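Local coordinates for protein synthesis inhibitor, putative (Thermotoga maritima, PDB 2B33), which probably acts as a deaminase of the RutC (YjgF/L-PSP) family, has been regarded as a putative endoribonuclease, and can bind calcium, at residues A[39-44]-A[72-77]; A[57-62]-A[97-102]; A[77-82]-A[133-138]; A[90-95]-A[126-131]. One frame throughout, in Å; residues are numbered along the deposited sequence.

Overall arrangement
Contacts 1, 3 and 4 all reach the mixed sheet, whereas contact 2 joins two helices nearer the surface. In contact 1 the end of helix 59-76 lies on strand 38-44 in a buried, largely apolar layer; contact 3 follows directly, shares G77 and packs the loop after that helix against the end of strand 129-136, adding a lysine to the aromatic packing. Contact 4, also buried and about 24 Å from contact 3 between centres, uses the start of the same strand and is built mainly of backbone hydrogen bonds. Contact 2 holds the other end of helix 59-76 through I59 packing and a water between E60 and R99, and meets contact 4 through the K62-E128 salt bridge.

Contact 1: A[39-44]-A[72-77]; sequences MFVSGQ and AILEAG
M39, V41 and Q44 of strand 38-44 meet I73, L74 and G77 at the C-terminal end of helix 59-76, the helix-on-sheet layer of the YjgF-type alpha/beta fold. The short strand and helix segments run nearly antiparallel, at 153° with their axes 9.6 Å apart. The M39 side chain spans this layer. From CB it sets out with CG anti to the backbone N (chi1 174°), CB and CG carrying it toward the helix without touching it. SD then settles beside the L74 backbone, 3.9 Å from L74 CA, and also touches L74 CD2. A bend at chi3 turns CE along the helix end, where it lies 3.8 Å from G77 CA and touches I73 O; a side chain at G77 would collide with this methyl. M39 CE also packs on F79 of the following loop. Two residues on, V41 divides its branches: CG1 lies 4.0 Å from I73 CG2, and CG2 reaches toward L74 CD2. Q44 folds back at chi2 (-58°), which brings NE2 to S42 O at 2.9 Å; the donor stands above that carbonyl plane, yet S42 O lies close to the plane of the Q44 amide, and the bond fixes the amide's rotation. An alanine at Q44 would probably cost S42 O the NE2 donor and open a gap beside I73 CD1. I73 CD1 sits over the flat of the Q44 amide, 3.3 Å from Q44 CD and 3.2 Å from Q44 NE2.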
loop_
_atom_site.group_PDB
_atom_site.type_symbol
_atom_site.label_atom_id
_atom_site.label_comp_id
_atom_site.label_asym_id
_atom_site.label_seq_id
_atom_site.Cartn_x
_atom_site.Cartn_y
_atom_site.Cartn_z
ATOM N N MET A 39 -2.367 -8.342 -11.528
ATOM C CA MET A 39 -2.791 -6.993 -11.936
ATOM C C MET A 39 -2.682 -6.032 -10.754
ATOM O O MET A 39 -3.124 -6.358 -9.661
ATOM C CB MET A 39 -4.229 -6.968 -12.461
ATOM C CG MET A 39 -4.733 -5.536 -12.746
ATOM S SD MET A 39 -6.383 -5.380 -13.419
ATOM C CE MET A 39 -6.181 -6.027 -15.055
ATOM N N PHE A 40 -2.127 -4.846 -10.994
ATOM C CA PHE A 40 -1.999 -3.806 -9.983
ATOM C C PHE A 40 -2.886 -2.647 -10.434
ATOM O O PHE A 40 -2.546 -1.962 -11.384
ATOM C CB PHE A 40 -0.546 -3.353 -9.872
ATOM C CG PHE A 40 0.400 -4.424 -9.385
ATOM C CD1 PHE A 40 0.964 -5.335 -10.276
ATOM C CD2 PHE A 40 0.751 -4.501 -8.041
ATOM C CE1 PHE A 40 1.843 -6.315 -9.829
ATOM C CE2 PHE A 40 1.633 -5.478 -7.588
ATOM C CZ PHE A 40 2.182 -6.380 -8.486
ATOM N N VAL A 41 -4.020 -2.442 -9.767
ATOM C CA VAL A 41 -4.967 -1.386 -10.136
ATOM C C VAL A 41 -4.698 -0.079 -9.375
ATOM O O VAL A 41 -4.428 -0.089 -8.170
ATOM C CB VAL A 41 -6.434 -1.818 -9.879
ATOM C CG1 VAL A 41 -7.407 -0.735 -10.348
ATOM C CG2 VAL A 41 -6.749 -3.139 -10.590
ATOM N N SER A 42 -4.794 1.036 -10.100
ATOM C CA SER A 42 -4.606 2.374 -9.547
ATOM C C SER A 42 -5.790 2.755 -8.661
ATOM O O SER A 42 -6.902 2.292 -8.879
ATOM C CB SER A 42 -4.483 3.398 -10.677
ATOM O OG SER A 42 -3.243 3.290 -11.340
ATOM N N GLY A 43 -5.547 3.606 -7.673
ATOM C CA GLY A 43 -6.602 4.046 -6.760
ATOM C C GLY A 43 -7.707 4.748 -7.527
ATOM O O GLY A 43 -7.445 5.699 -8.259
ATOM N N GLN A 44 -8.933 4.255 -7.379
ATOM C CA GLN A 44 -10.085 4.791 -8.086
ATOM C C GLN A 44 -10.859 5.740 -7.193
ATOM O O GLN A 44 -11.066 5.453 -6.020
ATOM C CB GLN A 44 -10.984 3.646 -8.571
ATOM C CG GLN A 44 -10.298 2.710 -9.565
ATOM C CD GLN A 44 -9.802 3.446 -10.794
ATOM O OE1 GLN A 44 -10.575 4.102 -11.500
ATOM N NE2 GLN A 44 -8.505 3.346 -11.056
ATOM N N ALA A 72 -14.540 -2.350 -13.785
ATOM C CA ALA A 72 -14.337 -2.126 -15.210
ATOM C C ALA A 72 -12.878 -2.340 -15.605
ATOM O O ALA A 72 -12.606 -2.920 -16.647
ATOM C CB ALA A 72 -14.765 -0.728 -15.578
ATOM N N ILE A 73 -11.947 -1.882 -14.765
ATOM C CA ILE A 73 -10.505 -2.022 -15.024
ATOM C C ILE A 73 -10.088 -3.489 -14.960
ATOM O O ILE A 73 -9.375 -3.967 -15.839
ATOM C CB ILE A 73 -9.664 -1.161 -14.050
ATOM C CG1 ILE A 73 -9.931 0.320 -14.320
ATOM C CG2 ILE A 73 -8.159 -1.423 -14.232
ATOM C CD1 ILE A 73 -9.517 1.255 -13.211
ATOM N N LEU A 74 -10.521 -4.186 -13.915
ATOM C CA LEU A 74 -10.260 -5.619 -13.783
ATOM C C LEU A 74 -10.731 -6.342 -15.036
ATOM O O LEU A 74 -9.948 -7.030 -15.684
ATOM C CB LEU A 74 -10.979 -6.193 -12.560
ATOM C CG LEU A 74 -10.432 -5.764 -11.193
ATOM C CD1 LEU A 74 -11.478 -5.909 -10.103
ATOM C CD2 LEU A 74 -9.165 -6.544 -10.838
ATOM N N GLU A 75 -12.002 -6.145 -15.382
ATOM C CA GLU A 75 -12.619 -6.799 -16.551
ATOM C C GLU A 75 -12.027 -6.419 -17.916
ATOM O O GLU A 75 -12.094 -7.211 -18.849
ATOM C CB GLU A 75 -14.138 -6.590 -16.532
ATOM C CG GLU A 75 -14.822 -7.326 -15.373
ATOM C CD GLU A 75 -16.318 -7.062 -15.270
ATOM O OE1 GLU A 75 -16.830 -6.115 -15.906
ATOM O OE2 GLU A 75 -16.987 -7.804 -14.522
ATOM N N ALA A 76 -11.457 -5.219 -18.026
ATOM C CA ALA A 76 -10.813 -4.772 -19.264
ATOM C C ALA A 76 -9.488 -5.508 -19.521
ATOM O O ALA A 76 -9.064 -5.621 -20.669
ATOM C CB ALA A 76 -10.574 -3.283 -19.214
ATOM N N GLY A 77 -8.838 -5.978 -18.454
ATOM C CA GLY A 77 -7.582 -6.729 -18.550
ATOM C C GLY A 77 -7.725 -8.244 -18.440
ATOM O O GLY A 77 -6.721 -8.956 -18.372
#

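Contact 2: A[57-62]-A[97-102]; sequences GTIEEK and FQRVNE
I59 and E60, in the first turn of helix 59-76, face R99 and V100 near the start of helix 97-108, where the backbones come as near as 6.2 Å between E60 CA and V100 CA. The first helix opens with a capping box: T58 is the N-cap, its OG1 accepting from E61 N, while E61 OE1 takes a weak bond from T58 N in return. This is helix-helix packing within the layer that covers one side of the sheet, and it grows more polar outward. On the inner side I59 CG1 lies 4.0 Å from V100 CG2, and V100 leans on F117 of strand 114-119. I59 CG2 rests on R99 CB and over one face of the guanidinium, 3.8 Å from R99 CZ and displaced toward the rim. E60 crosses the same arginine obliquely, bending at chi2 (90°) to bring OE2 within 3.4 Å of R99 CG. The E60 carboxylate and R99 guanidinium planes stand 84° apart, with the charges near each other but short of a salt bridge. A water closes the gap, donating to E60 OE1 at 2.8 Å and accepting from R99 NH1. An alanine in place of R99 would probably cost the water its donor, take the guanidinium from over I59 CG2 and leave E60 without the nearby positive charge. E102 OE2 has a long, weak ion pair with R106. E60 OE2 and E102 OE1, two like charges, stand 4.1 Å apart.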
loop_
_atom_site.group_PDB
_atom_site.type_symbol
_atom_site.label_atom_id
_atom_site.label_comp_id
_atom_site.label_asym_id
_atom_site.label_seq_id
_atom_site.Cartn_x
_atom_site.Cartn_y
_atom_site.Cartn_z
ATOM N N GLY A 57 -23.241 13.219 -3.876
ATOM C CA GLY A 57 -24.414 12.606 -3.247
ATOM C C GLY A 57 -24.009 11.841 -1.996
ATOM O O GLY A 57 -23.161 12.307 -1.242
ATOM N N THR A 58 -24.583 10.664 -1.769
ATOM C CA THR A 58 -24.255 9.886 -0.561
ATOM C C THR A 58 -22.936 9.137 -0.709
ATOM O O THR A 58 -22.417 8.978 -1.815
ATOM C CB THR A 58 -25.344 8.860 -0.181
ATOM O OG1 THR A 58 -25.409 7.812 -1.155
ATOM C CG2 THR A 58 -26.706 9.533 -0.038
ATOM N N ILE A 59 -22.395 8.679 0.414
ATOM C CA ILE A 59 -21.143 7.922 0.404
ATOM C C ILE A 59 -21.329 6.534 -0.239
ATOM O O ILE A 59 -20.367 5.963 -0.757
ATOM C CB ILE A 59 -20.494 7.841 1.825
ATOM C CG1 ILE A 59 -19.017 7.432 1.750
ATOM C CG2 ILE A 59 -21.280 6.921 2.773
ATOM C CD1 ILE A 59 -18.108 8.408 1.016
ATOM N N GLU A 60 -22.553 6.004 -0.205
ATOM C CA GLU A 60 -22.864 4.746 -0.873
ATOM C C GLU A 60 -22.754 4.916 -2.401
ATOM O O GLU A 60 -22.182 4.072 -3.081
ATOM C CB GLU A 60 -24.253 4.233 -0.480
ATOM C CG GLU A 60 -24.403 3.783 0.995
ATOM C CD GLU A 60 -24.854 4.882 1.970
ATOM O OE1 GLU A 60 -24.559 6.084 1.765
ATOM O OE2 GLU A 60 -25.507 4.514 2.970
ATOM N N GLU A 61 -23.289 6.024 -2.910
ATOM C CA GLU A 61 -23.220 6.371 -4.331
ATOM C C GLU A 61 -21.781 6.607 -4.792
ATOM O O GLU A 61 -21.428 6.249 -5.912
ATOM C CB GLU A 61 -24.092 7.603 -4.611
ATOM C CG GLU A 61 -25.585 7.324 -4.442
ATOM C CD GLU A 61 -26.470 8.546 -4.595
ATOM O OE1 GLU A 61 -25.947 9.680 -4.611
ATOM O OE2 GLU A 61 -27.709 8.364 -4.696
ATOM N N LYS A 62 -20.962 7.217 -3.938
ATOM C CA LYS A 62 -19.550 7.448 -4.257
ATOM C C LYS A 62 -18.753 6.135 -4.249
ATOM O O LYS A 62 -17.927 5.912 -5.127
ATOM C CB LYS A 62 -18.940 8.485 -3.317
ATOM C CG LYS A 62 -19.539 9.881 -3.520
ATOM C CD LYS A 62 -19.126 10.853 -2.453
ATOM C CE LYS A 62 -19.919 12.144 -2.573
ATOM N NZ LYS A 62 -19.727 13.047 -1.424
ATOM N N PHE A 97 -17.169 4.145 7.489
ATOM C CA PHE A 97 -16.832 2.713 7.533
ATOM C C PHE A 97 -18.011 1.773 7.296
ATOM O O PHE A 97 -17.979 0.965 6.360
ATOM C CB PHE A 97 -16.170 2.374 8.872
ATOM C CG PHE A 97 -15.662 0.956 8.972
ATOM C CD1 PHE A 97 -14.459 0.596 8.371
ATOM C CD2 PHE A 97 -16.359 -0.005 9.697
ATOM C CE1 PHE A 97 -13.967 -0.697 8.473
ATOM C CE2 PHE A 97 -15.873 -1.303 9.807
ATOM C CZ PHE A 97 -14.670 -1.648 9.192
ATOM N N GLN A 98 -19.042 1.894 8.136
ATOM C CA GLN A 98 -20.230 1.026 8.060
ATOM C C GLN A 98 -20.904 1.049 6.685
ATOM O O GLN A 98 -21.133 -0.007 6.085
ATOM C CB GLN A 98 -21.256 1.352 9.167
ATOM C CG GLN A 98 -20.979 0.721 10.562
ATOM C CD GLN A 98 -19.684 1.188 11.255
ATOM O OE1 GLN A 98 -19.224 2.327 11.075
ATOM N NE2 GLN A 98 -19.114 0.306 12.081
ATOM N N ARG A 99 -21.183 2.252 6.189
ATOM C CA ARG A 99 -21.840 2.442 4.884
ATOM C C ARG A 99 -20.974 2.045 3.684
ATOM O O ARG A 99 -21.499 1.556 2.691
ATOM C CB ARG A 99 -22.336 3.884 4.739
ATOM C CG ARG A 99 -23.510 4.208 5.663
ATOM C CD ARG A 99 -23.837 5.694 5.666
ATOM N NE ARG A 99 -22.778 6.478 6.312
ATOM C CZ ARG A 99 -22.617 7.799 6.200
ATOM N NH1 ARG A 99 -23.431 8.548 5.471
ATOM N NH2 ARG A 99 -21.618 8.385 6.830
ATOM N N VAL A 100 -19.662 2.267 3.768
ATOM C CA VAL A 100 -18.740 1.859 2.708
ATOM C C VAL A 100 -18.712 0.332 2.658
ATOM O O VAL A 100 -18.783 -0.242 1.575
ATOM C CB VAL A 100 -17.292 2.429 2.900
ATOM C CG1 VAL A 100 -16.274 1.730 1.963
ATOM C CG2 VAL A 100 -17.262 3.942 2.660
ATOM N N ASN A 101 -18.614 -0.309 3.824
ATOM C CA ASN A 101 -18.627 -1.769 3.918
ATOM C C ASN A 101 -19.898 -2.383 3.343
ATOM O O ASN A 101 -19.850 -3.460 2.751
ATOM C CB ASN A 101 -18.470 -2.246 5.370
ATOM C CG ASN A 101 -17.058 -2.074 5.911
ATOM O OD1 ASN A 101 -16.199 -1.458 5.288
ATOM N ND2 ASN A 101 -16.819 -2.626 7.089
ATOM N N GLU A 102 -21.020 -1.693 3.537
ATOM C CA GLU A 102 -22.333 -2.130 3.053
ATOM C C GLU A 102 -22.318 -2.276 1.530
ATOM O O GLU A 102 -22.725 -3.302 0.997
ATOM C CB GLU A 102 -23.386 -1.108 3.509
ATOM C CG GLU A 102 -24.843 -1.443 3.260
ATOM C CD GLU A 102 -25.792 -0.417 3.891
ATOM O OE1 GLU A 102 -25.336 0.668 4.323
ATOM O OE2 GLU A 102 -27.006 -0.695 3.958
HETATM O O HOH W 1 -25.328 8.346 3.228
#

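Contact 3: A[77-82]-A[133-138]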
loop_
_atom_site.group_PDB
_atom_site.type_symbol
_atom_site.label_atom_id
_atom_site.label_comp_id
_atom_site.label_asym_id
_atom_site.label_seq_id
_atom_site.Cartn_x
_atom_site.Cartn_y
_atom_site.Cartn_z
ATOM N N GLY A 77 -8.838 -5.978 -18.454
ATOM C CA GLY A 77 -7.582 -6.729 -18.550
ATOM C C GLY A 77 -7.725 -8.244 -18.440
ATOM O O GLY A 77 -6.721 -8.956 -18.372
ATOM N N GLY A 78 -8.960 -8.743 -18.432
ATOM C CA GLY A 78 -9.221 -10.177 -18.324
ATOM C C GLY A 78 -9.276 -10.704 -16.899
ATOM O O GLY A 78 -9.208 -11.912 -16.692
ATOM N N PHE A 79 -9.413 -9.801 -15.925
ATOM C CA PHE A 79 -9.504 -10.148 -14.505
ATOM C C PHE A 79 -10.939 -9.906 -14.027
ATOM O O PHE A 79 -11.740 -9.308 -14.742
ATOM C CB PHE A 79 -8.513 -9.313 -13.678
ATOM C CG PHE A 79 -7.077 -9.759 -13.802
ATOM C CD1 PHE A 79 -6.380 -9.593 -14.985
ATOM C CD2 PHE A 79 -6.413 -10.318 -12.720
ATOM C CE1 PHE A 79 -5.056 -9.996 -15.098
ATOM C CE2 PHE A 79 -5.090 -10.720 -12.828
ATOM C CZ PHE A 79 -4.414 -10.561 -14.024
ATOM N N SER A 80 -11.264 -10.402 -12.835
ATOM C CA SER A 80 -12.594 -10.212 -12.247
ATOM C C SER A 80 -12.427 -9.876 -10.770
ATOM O O SER A 80 -11.306 -9.810 -10.275
ATOM C CB SER A 80 -13.468 -11.460 -12.443
ATOM O OG SER A 80 -12.956 -12.585 -11.749
ATOM N N LEU A 81 -13.537 -9.634 -10.083
ATOM C CA LEU A 81 -13.506 -9.312 -8.655
ATOM C C LEU A 81 -13.060 -10.512 -7.826
ATOM O O LEU A 81 -12.497 -10.336 -6.753
ATOM C CB LEU A 81 -14.875 -8.822 -8.175
ATOM C CG LEU A 81 -15.413 -7.536 -8.802
ATOM C CD1 LEU A 81 -16.881 -7.374 -8.482
ATOM C CD2 LEU A 81 -14.635 -6.310 -8.330
ATOM N N LYS A 82 -13.312 -11.722 -8.328
ATOM C CA LYS A 82 -12.892 -12.965 -7.660
ATOM C C LYS A 82 -11.365 -13.140 -7.651
ATOM O O LYS A 82 -10.829 -13.873 -6.816
ATOM C CB LYS A 82 -13.561 -14.185 -8.304
ATOM N N ALA A 133 -6.281 -1.741 -5.548
ATOM C CA ALA A 133 -6.285 -3.178 -5.341
ATOM C C ALA A 133 -5.198 -3.906 -6.127
ATOM O O ALA A 133 -4.654 -3.384 -7.097
ATOM C CB ALA A 133 -7.652 -3.750 -5.720
ATOM N N ILE A 134 -4.882 -5.111 -5.662
ATOM C CA ILE A 134 -3.969 -6.022 -6.352
ATOM C C ILE A 134 -4.820 -7.256 -6.584
ATOM O O ILE A 134 -5.590 -7.640 -5.703
ATOM C CB ILE A 134 -2.697 -6.388 -5.536
ATOM C CG1 ILE A 134 -1.841 -5.135 -5.306
ATOM C CG2 ILE A 134 -1.863 -7.447 -6.296
ATOM C CD1 ILE A 134 -0.684 -5.298 -4.327
ATOM N N ALA A 135 -4.697 -7.844 -7.772
ATOM C CA ALA A 135 -5.434 -9.042 -8.152
ATOM C C ALA A 135 -4.464 -10.064 -8.724
ATOM O O ALA A 135 -3.433 -9.699 -9.284
ATOM C CB ALA A 135 -6.507 -8.702 -9.170
ATOM N N VAL A 136 -4.789 -11.338 -8.534
ATOM C CA VAL A 136 -3.994 -12.456 -9.043
ATOM C C VAL A 136 -4.993 -13.513 -9.495
ATOM O O VAL A 136 -5.985 -13.763 -8.805
ATOM C CB VAL A 136 -3.063 -13.063 -7.964
ATOM C CG1 VAL A 136 -2.128 -14.106 -8.582
ATOM C CG2 VAL A 136 -2.242 -11.977 -7.258
ATOM N N LYS A 137 -4.734 -14.133 -10.642
ATOM C CA LYS A 137 -5.634 -15.154 -11.182
ATOM C C LYS A 137 -4.869 -16.421 -11.549
ATOM O O LYS A 137 -3.666 -16.507 -11.290
ATOM C CB LYS A 137 -6.430 -14.589 -12.367
ATOM C CG LYS A 137 -5.687 -14.417 -13.695
ATOM C CD LYS A 137 -6.578 -13.793 -14.779
ATOM C CE LYS A 137 -7.885 -14.570 -14.976
ATOM N NZ LYS A 137 -8.574 -14.253 -16.249
ATOM N N GLU A 138 -5.586 -17.406 -12.111
ATOM C CA GLU A 138 -5.035 -18.716 -12.509
ATOM C C GLU A 138 -4.596 -19.509 -11.257
ATOM O O GLU A 138 -4.855 -19.083 -10.121
ATOM C CB GLU A 138 -3.893 -18.573 -13.563
ATOM C CG GLU A 138 -4.235 -17.893 -14.903
ATOM C CD GLU A 138 -5.564 -18.312 -15.517
ATOM O OE1 GLU A 138 -5.893 -19.519 -15.506
ATOM O OE2 GLU A 138 -6.269 -17.420 -16.037
#
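F79 and K137 carry the packing between the loop 77-82 and the end of strand 129-136. The apolar part is a CH-pi contact: K137 CD stands over the middle of the F79 ring, 3.8 Å from its centroid and 6° off the ring normal. K137 CG shares that face, 3.8 Å from F79 CE2. The lysine gets there by setting CG between its own backbone N and carbonyl carbon (chi1 75°), which lays the aliphatic chain across the ring. A135 CB adds an oblique contact 3.9 Å from F79 CD2, and V136 CA comes up at the ring edge. L74 of helix 59-76 also touches both F79 and A135, so the ring continues the apolar layer under the helix. The polar part lies above the ring. K137 bends at chi3 and lifts NZ off the aromatic face to the carbonyl of G78; the hydrogen bond is modelled very short, at 2.5 Å between K137 NZ and G78 O, and its exact length is doubtful. A long salt bridge joins K137 NZ to E138 OE2, 3.9 Å away, whereas any cation-pi attraction from NZ is weak at best. The backbone of G78 adds a steric condition: with phi 86°, a side chain there would jam against the preceding carbonyl, so glycine suits this turn. Backbone bonds from E138 reach the third subunit. The loop belongs to a beta-alpha-beta crossover: strands 38-44 and 84-91 run parallel, helix 59-76 connects them, and antiparallel strand 129-136 lies between them in the sheet.

Contact 4: A[90-95]-A[126-131]; sequences FTTSMD and NVEIEI
F90 N donates to E130 O at 2.7 Å, almost straight at 170°, in an antiparallel pair that joins strands 84-91 and 129-136 within the YjgF-type sheet. E130 N answers to F90 O at 2.9 Å, making F90 and E130 the hydrogen-bonded pair and T91 with I129 the non-hydrogen-bonded one. Past T91 the pairing frays: E128 O receives a weak bond from T92 N and a CA-H...O approach from T91 CA, 3.2 Å away. The F90 ring brings its edge to E130 O, while its side chain packs on V118 of its own chain and on V118 of the second subunit. On the face turned to helix 59-76, I129 sets CG1 anti to its backbone N (chi1 -179°), and the bend at chi2 then brings CD1 to the neighbouring strand. Beyond the strand end T92 OG1 lies 3.4 Å from E128 CG, touching the glutamate's aliphatic part; its carboxylate leads away to a salt bridge from E128 OE1 to K62 NZ. S93 then starts an ST turn, OG accepting from D95 N. T91 CG2 and I129 CD1, two methyl groups, press together at 3.4 Å, closer than usual carbon contact.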
loop_
_atom_site.group_PDB
_atom_site.type_symbol
_atom_site.label_atom_id
_atom_site.label_comp_id
_atom_site.label_asym_id
_atom_site.label_seq_id
_atom_site.Cartn_x
_atom_site.Cartn_y
_atom_site.Cartn_z
ATOM N N PHE A 90 -8.998 4.123 1.162
ATOM C CA PHE A 90 -8.582 5.388 1.748
ATOM C C PHE A 90 -9.849 6.202 1.849
ATOM O O PHE A 90 -10.667 6.149 0.930
ATOM C CB PHE A 90 -7.609 6.138 0.848
ATOM C CG PHE A 90 -6.353 5.381 0.537
ATOM C CD1 PHE A 90 -5.306 5.339 1.459
ATOM C CD2 PHE A 90 -6.200 4.733 -0.689
ATOM C CE1 PHE A 90 -4.130 4.645 1.174
ATOM C CE2 PHE A 90 -5.030 4.040 -0.987
ATOM C CZ PHE A 90 -3.990 3.998 -0.053
ATOM N N THR A 91 -10.013 6.932 2.958
ATOM C CA THR A 91 -11.154 7.833 3.170
ATOM C C THR A 91 -10.684 9.089 3.887
ATOM O O THR A 91 -9.529 9.189 4.270
ATOM C CB THR A 91 -12.311 7.187 4.009
ATOM O OG1 THR A 91 -11.820 6.740 5.280
ATOM C CG2 THR A 91 -12.910 6.022 3.279
ATOM N N THR A 92 -11.567 10.067 4.018
ATOM C CA THR A 92 -11.267 11.280 4.787
ATOM C C THR A 92 -11.848 11.183 6.199
ATOM O O THR A 92 -11.533 12.012 7.047
ATOM C CB THR A 92 -11.771 12.551 4.084
ATOM O OG1 THR A 92 -13.127 12.360 3.662
ATOM C CG2 THR A 92 -10.895 12.855 2.879
ATOM N N SER A 93 -12.671 10.163 6.448
ATOM C CA SER A 93 -13.302 9.972 7.744
ATOM C C SER A 93 -13.725 8.533 7.977
ATOM O O SER A 93 -14.306 7.911 7.094
ATOM C CB SER A 93 -14.556 10.833 7.837
ATOM O OG SER A 93 -15.245 10.587 9.052
ATOM N N MET A 94 -13.470 8.024 9.183
ATOM C CA MET A 94 -13.907 6.675 9.561
ATOM C C MET A 94 -15.418 6.552 9.783
ATOM O O MET A 94 -15.935 5.421 9.817
ATOM C CB MET A 94 -13.142 6.148 10.782
ATOM C CG MET A 94 -11.742 5.692 10.452
ATOM S SD MET A 94 -11.736 4.355 9.256
ATOM C CE MET A 94 -10.027 4.308 8.895
ATOM N N ASP A 95 -16.112 7.693 9.914
ATOM C CA ASP A 95 -17.580 7.739 10.004
ATOM C C ASP A 95 -18.263 7.006 8.843
ATOM O O ASP A 95 -19.399 6.555 8.981
ATOM C CB ASP A 95 -18.088 9.193 9.997
ATOM C CG ASP A 95 -17.653 9.974 11.200
ATOM O OD1 ASP A 95 -17.087 9.359 12.115
ATOM O OD2 ASP A 95 -17.878 11.206 11.222
ATOM N N ASN A 126 -10.244 16.469 -3.912
ATOM C CA ASN A 126 -10.927 16.572 -2.608
ATOM C C ASN A 126 -12.062 15.538 -2.384
ATOM O O ASN A 126 -13.042 15.819 -1.697
ATOM C CB ASN A 126 -11.390 18.019 -2.308
ATOM C CG ASN A 126 -10.258 18.922 -1.836
ATOM O OD1 ASN A 126 -9.509 18.582 -0.918
ATOM N ND2 ASN A 126 -10.166 20.103 -2.425
ATOM N N VAL A 127 -11.904 14.334 -2.938
ATOM C CA VAL A 127 -12.889 13.268 -2.749
ATOM C C VAL A 127 -12.768 12.678 -1.335
ATOM O O VAL A 127 -11.808 12.953 -0.614
ATOM C CB VAL A 127 -12.788 12.125 -3.811
ATOM C CG1 VAL A 127 -12.945 12.692 -5.214
ATOM C CG2 VAL A 127 -11.504 11.295 -3.661
ATOM N N GLU A 128 -13.748 11.861 -0.963
ATOM C CA GLU A 128 -13.831 11.240 0.362
ATOM C C GLU A 128 -13.583 9.728 0.377
ATOM O O GLU A 128 -13.515 9.120 1.446
ATOM C CB GLU A 128 -15.211 11.560 0.929
ATOM C CG GLU A 128 -15.345 13.056 1.233
ATOM C CD GLU A 128 -16.615 13.688 0.724
ATOM O OE1 GLU A 128 -17.143 13.220 -0.298
ATOM O OE2 GLU A 128 -17.048 14.705 1.318
ATOM N N ILE A 129 -13.430 9.128 -0.794
ATOM C CA ILE A 129 -13.223 7.688 -0.893
ATOM C C ILE A 129 -12.315 7.399 -2.099
ATOM O O ILE A 129 -12.458 8.016 -3.161
ATOM C CB ILE A 129 -14.610 6.931 -0.949
ATOM C CG1 ILE A 129 -14.459 5.412 -1.025
ATOM C CG2 ILE A 129 -15.469 7.405 -2.106
ATOM C CD1 ILE A 129 -13.947 4.767 0.243
ATOM N N GLU A 130 -11.348 6.506 -1.894
ATOM C CA GLU A 130 -10.448 6.061 -2.947
ATOM C C GLU A 130 -10.059 4.632 -2.615
ATOM O O GLU A 130 -9.717 4.344 -1.466
ATOM C CB GLU A 130 -9.204 6.952 -3.072
ATOM C CG GLU A 130 -8.230 6.497 -4.173
ATOM C CD GLU A 130 -7.054 7.427 -4.389
ATOM O OE1 GLU A 130 -7.048 8.542 -3.849
ATOM O OE2 GLU A 130 -6.119 7.042 -5.116
ATOM N N ILE A 131 -10.125 3.751 -3.617
ATOM C CA ILE A 131 -9.824 2.331 -3.440
ATOM C C ILE A 131 -8.897 1.803 -4.544
ATOM O O ILE A 131 -9.182 1.952 -5.734
ATOM C CB ILE A 131 -11.120 1.470 -3.408
ATOM C CG1 ILE A 131 -12.092 2.000 -2.342
ATOM C CG2 ILE A 131 -10.770 -0.012 -3.159
ATOM C CD1 ILE A 131 -13.457 1.328 -2.293
#